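Local coordinates for protein PT26-6P (Thermococcus sp., PDB 2WB7) that is of unknown function but is encoded by a euryarchaeal mobile element and joins two immunoglobulin-like domains to a helical domain, at residues 349-354 with 495-500; 379-384 with 503-508. One frame throughout, in Å; residues are numbered along the deposited sequence.

Interaction 1: 349-354 with 495-500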
loop_
_atom_site.group_PDB
_atom_site.type_symbol
_atom_site.label_atom_id
_atom_site.label_comp_id
_atom_site.label_asym_id
_atom_site.label_seq_id
_atom_site.Cartn_x
_atom_site.Cartn_y
_atom_site.Cartn_z
ATOM N N GLY A 349 -17.739 -20.019 -16.311
ATOM C CA GLY A 349 -18.206 -19.106 -15.266
ATOM C C GLY A 349 -17.068 -18.288 -14.684
ATOM O O GLY A 349 -17.274 -17.176 -14.193
ATOM N N THR A 350 -15.856 -18.838 -14.751
ATOM C CA THR A 350 -14.670 -18.124 -14.312
ATOM C C THR A 350 -14.461 -16.852 -15.128
ATOM O O THR A 350 -14.407 -16.899 -16.358
ATOM C CB THR A 350 -13.433 -19.031 -14.424
ATOM O OG1 THR A 350 -13.578 -20.142 -13.523
ATOM C CG2 THR A 350 -12.165 -18.261 -14.098
ATOM N N LEU A 351 -14.349 -15.716 -14.447
ATOM C CA LEU A 351 -14.077 -14.445 -15.123
ATOM C C LEU A 351 -12.586 -14.104 -15.127
ATOM O O LEU A 351 -11.996 -13.842 -16.174
ATOM C CB LEU A 351 -14.837 -13.305 -14.447
ATOM C CG LEU A 351 -14.623 -11.931 -15.103
ATOM C CD1 LEU A 351 -15.327 -11.871 -16.447
ATOM C CD2 LEU A 351 -15.088 -10.794 -14.227
ATOM N N ASP A 352 -11.989 -14.081 -13.936
ATOM C CA ASP A 352 -10.574 -13.806 -13.788
ATOM C C ASP A 352 -10.169 -14.109 -12.358
ATOM O O ASP A 352 -10.965 -14.640 -11.591
ATOM C CB ASP A 352 -10.277 -12.347 -14.125
ATOM C CG ASP A 352 -10.938 -11.354 -13.152
ATOM O OD1 ASP A 352 -11.474 -10.327 -13.619
ATOM O OD2 ASP A 352 -10.909 -11.576 -11.921
ATOM N N TYR A 353 -8.933 -13.771 -12.005
ATOM C CA TYR A 353 -8.442 -13.946 -10.650
ATOM C C TYR A 353 -7.799 -12.654 -10.131
ATOM O O TYR A 353 -7.266 -11.858 -10.904
ATOM C CB TYR A 353 -7.384 -15.042 -10.612
ATOM C CG TYR A 353 -7.879 -16.453 -10.780
ATOM C CD1 TYR A 353 -8.323 -16.920 -12.010
ATOM C CD2 TYR A 353 -7.851 -17.335 -9.718
ATOM C CE1 TYR A 353 -8.753 -18.228 -12.160
ATOM C CE2 TYR A 353 -8.276 -18.631 -9.856
ATOM C CZ TYR A 353 -8.730 -19.070 -11.075
ATOM O OH TYR A 353 -9.147 -20.366 -11.189
ATOM N N HIS A 354 -7.844 -12.471 -8.812
ATOM C CA HIS A 354 -7.150 -11.388 -8.134
ATOM C C HIS A 354 -6.140 -11.996 -7.166
ATOM O O HIS A 354 -6.332 -13.112 -6.661
ATOM C CB HIS A 354 -8.140 -10.539 -7.339
ATOM C CG HIS A 354 -8.981 -9.627 -8.177
ATOM N ND1 HIS A 354 -9.093 -8.273 -7.921
ATOM C CD2 HIS A 354 -9.756 -9.873 -9.260
ATOM C CE1 HIS A 354 -9.894 -7.722 -8.817
ATOM N NE2 HIS A 354 -10.316 -8.672 -9.637
ATOM N N ALA A 495 -13.753 -4.719 -21.460
ATOM C CA ALA A 495 -15.195 -4.744 -21.631
ATOM C C ALA A 495 -15.806 -5.976 -20.973
ATOM O O ALA A 495 -16.791 -5.879 -20.261
ATOM C CB ALA A 495 -15.546 -4.687 -23.103
ATOM N N ARG A 496 -15.195 -7.129 -21.206
ATOM C CA ARG A 496 -15.694 -8.392 -20.675
ATOM C C ARG A 496 -15.726 -8.404 -19.150
ATOM O O ARG A 496 -16.680 -8.889 -18.539
ATOM C CB ARG A 496 -14.850 -9.557 -21.194
ATOM C CG ARG A 496 -15.292 -10.940 -20.697
ATOM C CD ARG A 496 -14.382 -12.085 -21.199
ATOM N NE ARG A 496 -12.984 -11.930 -20.783
ATOM C CZ ARG A 496 -12.448 -12.502 -19.704
ATOM N NH1 ARG A 496 -13.193 -13.284 -18.929
ATOM N NH2 ARG A 496 -11.165 -12.284 -19.403
ATOM N N LYS A 497 -14.685 -7.851 -18.539
ATOM C CA LYS A 497 -14.633 -7.724 -17.096
ATOM C C LYS A 497 -15.643 -6.707 -16.589
ATOM O O LYS A 497 -16.362 -6.974 -15.630
ATOM C CB LYS A 497 -13.222 -7.352 -16.660
ATOM C CG LYS A 497 -12.310 -8.558 -16.600
ATOM C CD LYS A 497 -10.866 -8.222 -16.811
ATOM C CE LYS A 497 -10.053 -9.507 -16.790
ATOM N NZ LYS A 497 -8.593 -9.231 -16.805
ATOM N N ALA A 498 -15.704 -5.543 -17.230
ATOM C CA ALA A 498 -16.676 -4.524 -16.842
ATOM C C ALA A 498 -18.087 -5.114 -16.823
ATOM O O ALA A 498 -18.785 -5.037 -15.819
ATOM C CB ALA A 498 -16.604 -3.337 -17.762
ATOM N N LEU A 499 -18.493 -5.735 -17.921
ATOM C CA LEU A 499 -19.807 -6.372 -18.011
ATOM C C LEU A 499 -20.125 -7.442 -16.968
ATOM O O LEU A 499 -21.291 -7.721 -16.736
ATOM C CB LEU A 499 -19.991 -7.002 -19.385
ATOM C CG LEU A 499 -20.207 -6.048 -20.547
ATOM C CD1 LEU A 499 -20.171 -6.852 -21.843
ATOM C CD2 LEU A 499 -21.532 -5.283 -20.370
ATOM N N ASN A 500 -19.121 -8.073 -16.365
ATOM C CA ASN A 500 -19.404 -9.166 -15.430
ATOM C C ASN A 500 -19.010 -8.948 -13.990
ATOM O O ASN A 500 -18.812 -9.914 -13.256
ATOM C CB ASN A 500 -18.794 -10.472 -15.902
ATOM C CG ASN A 500 -19.332 -10.894 -17.228
ATOM O OD1 ASN A 500 -19.073 -10.239 -18.235
ATOM N ND2 ASN A 500 -20.111 -11.983 -17.245
#
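L351 holds CG opposite its own N (chi1 -179°), a torsion that carries its two methyls from the strand to the last turn of the helix, where R496, K497 and N500 receive them. CD1 lies 3.8 Å from CB of N500 and also beside NH1 of R496, while CD2 approaches CA of K497 at 4.2 Å. A branched apolar residue suits this place, because its forked end spreads over backbone and side-chain carbons together. R496 runs past L351 in the opposite sense. Its chain is extended as far as CD and then bends at chi3, which brings the guanidinium back to the strand. There NH1 donates to O of L351 at 3.1 Å, nearly straight at 158°, meeting a lone pair in the carbonyl plane; the acceptor also lies close to the plane of the guanidinium. The length of arginine lets one side chain reach this backbone oxygen. D352 crosses the aliphatic part of K497, OD1 lying 3.6 Å from CG. Its charge stands 4.4 Å (OD1 to NZ) from the K497 ammonium, too far for a salt bridge; NZ is paired instead with D509. Residues 350-354 run almost at right angles (96°) to residues 495-499 at the end of helix 471-499. L351 and D352 form a classic beta bulge opposite V313 of strand 301-314, and A506 of helix 503-523 packs against K497.

Interaction 2: 379-384 with 503-508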
loop_
_atom_site.group_PDB
_atom_site.type_symbol
_atom_site.label_atom_id
_atom_site.label_comp_id
_atom_site.label_asym_id
_atom_site.label_seq_id
_atom_site.Cartn_x
_atom_site.Cartn_y
_atom_site.Cartn_z
ATOM N N PRO A 379 -1.612 -6.923 -5.464
ATOM C CA PRO A 379 -0.796 -6.702 -6.650
ATOM C C PRO A 379 -1.705 -6.337 -7.797
ATOM O O PRO A 379 -2.693 -7.030 -8.036
ATOM C CB PRO A 379 -0.171 -8.073 -6.907
ATOM C CG PRO A 379 -0.198 -8.759 -5.593
ATOM C CD PRO A 379 -1.445 -8.278 -4.918
HETATM N N MSE A 380 -1.395 -5.246 -8.487
HETATM C CA MSE A 380 -2.283 -4.732 -9.520
HETATM C C MSE A 380 -2.129 -5.543 -10.801
HETATM O O MSE A 380 -1.720 -5.027 -11.840
HETATM C CB MSE A 380 -1.988 -3.258 -9.743
HETATM C CG MSE A 380 -2.309 -2.403 -8.526
HETATM SE SE MSE A 380 -4.207 -2.359 -8.256
HETATM C CE MSE A 380 -4.452 -0.942 -9.530
ATOM N N ILE A 381 -2.420 -6.835 -10.708
ATOM C CA ILE A 381 -2.242 -7.720 -11.842
ATOM C C ILE A 381 -3.518 -7.726 -12.659
ATOM O O ILE A 381 -4.515 -7.110 -12.288
ATOM C CB ILE A 381 -1.885 -9.169 -11.412
ATOM C CG1 ILE A 381 -2.926 -9.744 -10.444
ATOM C CG2 ILE A 381 -0.520 -9.221 -10.778
ATOM C CD1 ILE A 381 -3.915 -10.755 -11.079
ATOM N N SER A 382 -3.480 -8.406 -13.788
ATOM C CA SER A 382 -4.695 -8.672 -14.528
ATOM C C SER A 382 -4.552 -10.039 -15.178
ATOM O O SER A 382 -3.491 -10.369 -15.723
ATOM C CB SER A 382 -4.916 -7.620 -15.596
ATOM O OG SER A 382 -5.966 -8.032 -16.454
ATOM N N VAL A 383 -5.603 -10.843 -15.100
ATOM C CA VAL A 383 -5.561 -12.140 -15.741
ATOM C C VAL A 383 -6.298 -12.060 -17.057
ATOM O O VAL A 383 -7.471 -11.740 -17.085
ATOM C CB VAL A 383 -6.163 -13.209 -14.873
ATOM C CG1 VAL A 383 -6.127 -14.517 -15.616
ATOM C CG2 VAL A 383 -5.400 -13.295 -13.537
ATOM N N LEU A 384 -5.597 -12.314 -18.149
ATOM C CA LEU A 384 -6.184 -12.198 -19.487
ATOM C C LEU A 384 -6.776 -13.520 -19.953
ATOM O O LEU A 384 -6.391 -14.593 -19.471
ATOM C CB LEU A 384 -5.131 -11.743 -20.499
ATOM C CG LEU A 384 -4.436 -10.426 -20.182
ATOM C CD1 LEU A 384 -3.231 -10.286 -21.032
ATOM C CD2 LEU A 384 -5.367 -9.270 -20.411
ATOM N N LEU A 503 -15.095 -4.296 -12.421
ATOM C CA LEU A 503 -14.731 -3.042 -13.049
ATOM C C LEU A 503 -13.326 -2.586 -12.650
ATOM O O LEU A 503 -12.662 -1.855 -13.397
ATOM C CB LEU A 503 -15.772 -1.987 -12.702
ATOM C CG LEU A 503 -15.520 -0.582 -13.229
ATOM C CD1 LEU A 503 -15.183 -0.549 -14.756
ATOM C CD2 LEU A 503 -16.738 0.296 -12.873
ATOM N N GLU A 504 -12.863 -3.015 -11.480
ATOM C CA GLU A 504 -11.526 -2.632 -11.038
ATOM C C GLU A 504 -10.495 -3.200 -11.985
ATOM O O GLU A 504 -9.694 -2.461 -12.548
ATOM C CB GLU A 504 -11.239 -3.118 -9.627
ATOM C CG GLU A 504 -12.258 -2.659 -8.578
ATOM C CD GLU A 504 -13.391 -3.685 -8.323
ATOM O OE1 GLU A 504 -13.573 -4.622 -9.150
ATOM O OE2 GLU A 504 -14.108 -3.540 -7.295
ATOM N N GLN A 505 -10.503 -4.522 -12.157
ATOM C CA GLN A 505 -9.535 -5.145 -13.060
ATOM C C GLN A 505 -9.720 -4.670 -14.511
ATOM O O GLN A 505 -8.756 -4.587 -15.278
ATOM C CB GLN A 505 -9.548 -6.672 -12.950
ATOM C CG GLN A 505 -8.328 -7.308 -13.607
ATOM C CD GLN A 505 -8.113 -8.753 -13.210
ATOM O OE1 GLN A 505 -7.774 -9.064 -12.057
ATOM N NE2 GLN A 505 -8.289 -9.654 -14.173
ATOM N N ALA A 506 -10.961 -4.330 -14.858
ATOM C CA ALA A 506 -11.289 -3.746 -16.151
ATOM C C ALA A 506 -10.519 -2.454 -16.382
ATOM O O ALA A 506 -10.085 -2.167 -17.496
ATOM C CB ALA A 506 -12.761 -3.490 -16.231
ATOM N N LYS A 507 -10.362 -1.659 -15.335
ATOM C CA LYS A 507 -9.707 -0.368 -15.490
ATOM C C LYS A 507 -8.212 -0.532 -15.705
ATOM O O LYS A 507 -7.559 0.277 -16.364
ATOM C CB LYS A 507 -9.992 0.526 -14.288
ATOM C CG LYS A 507 -11.442 0.961 -14.176
ATOM C CD LYS A 507 -11.662 1.775 -12.897
ATOM C CE LYS A 507 -12.682 2.893 -13.122
ATOM N NZ LYS A 507 -12.882 3.698 -11.879
ATOM N N ILE A 508 -7.664 -1.597 -15.150
ATOM C CA ILE A 508 -6.269 -1.901 -15.416
ATOM C C ILE A 508 -6.077 -2.269 -16.899
ATOM O O ILE A 508 -5.245 -1.676 -17.615
ATOM C CB ILE A 508 -5.761 -3.036 -14.523
ATOM C CG1 ILE A 508 -5.652 -2.554 -13.065
ATOM C CG2 ILE A 508 -4.439 -3.521 -15.037
ATOM C CD1 ILE A 508 -5.657 -3.651 -12.035
#
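Q505 and I508, one helical turn apart, present an amide and a branched apolar end to the 380-383 backbone. The Q505 chain leaves the helix with CG anti to the backbone N (chi1 -166°) and stays extended, which lays its CH2 groups beside S382, CG 4.0 Å from CB of that serine. Its amide ends over the backbone, with CD 3.7 Å from CA of S382. Glutamine suits the place by combining a flexible aliphatic stem with a polar end among backbone groups. Shortening Q505 to an alanine would probably open a gap beside S382 and take away the amide that covers the 382-383 backbone. I508 points toward the loop, and its CD1 rests 3.7 Å from O of I381. Selenomethionine M380, bent at chi2 and chi3, crosses I508 at a slant and lays its CE 3.9 Å from the same CD1. CG2 of I508 lies 4.2 Å from CB of S382. The small S382 lets the helix come close, and its OG is hydrogen-bonded to D509. M380 centres an inverse gamma turn just after strand 370-379, and the whole is a helix packed on an irregular linker at the border of an immunoglobulin-like and a helical domain.

Interactions 1 and 2 lie about 9 Å apart, centre to centre, and touch one another: NZ of K497, from interaction 1, probably donates a hydrogen bond to O of V383, in interaction 2, at 2.8 Å. Along the chain their segments alternate, 349-354, 379-384, 495-500, 503-508. The first two belong to the second immunoglobulin-like domain, on neighbouring strands 350-364 and 370-379 of one antiparallel sheet or just beyond them; the last two lie on helices 471-499 and 503-523, consecutive in the helical domain. Both contacts therefore form one continuous, buried seam, in which two successive helices fasten the helical domain to the sheet and its outgoing loop.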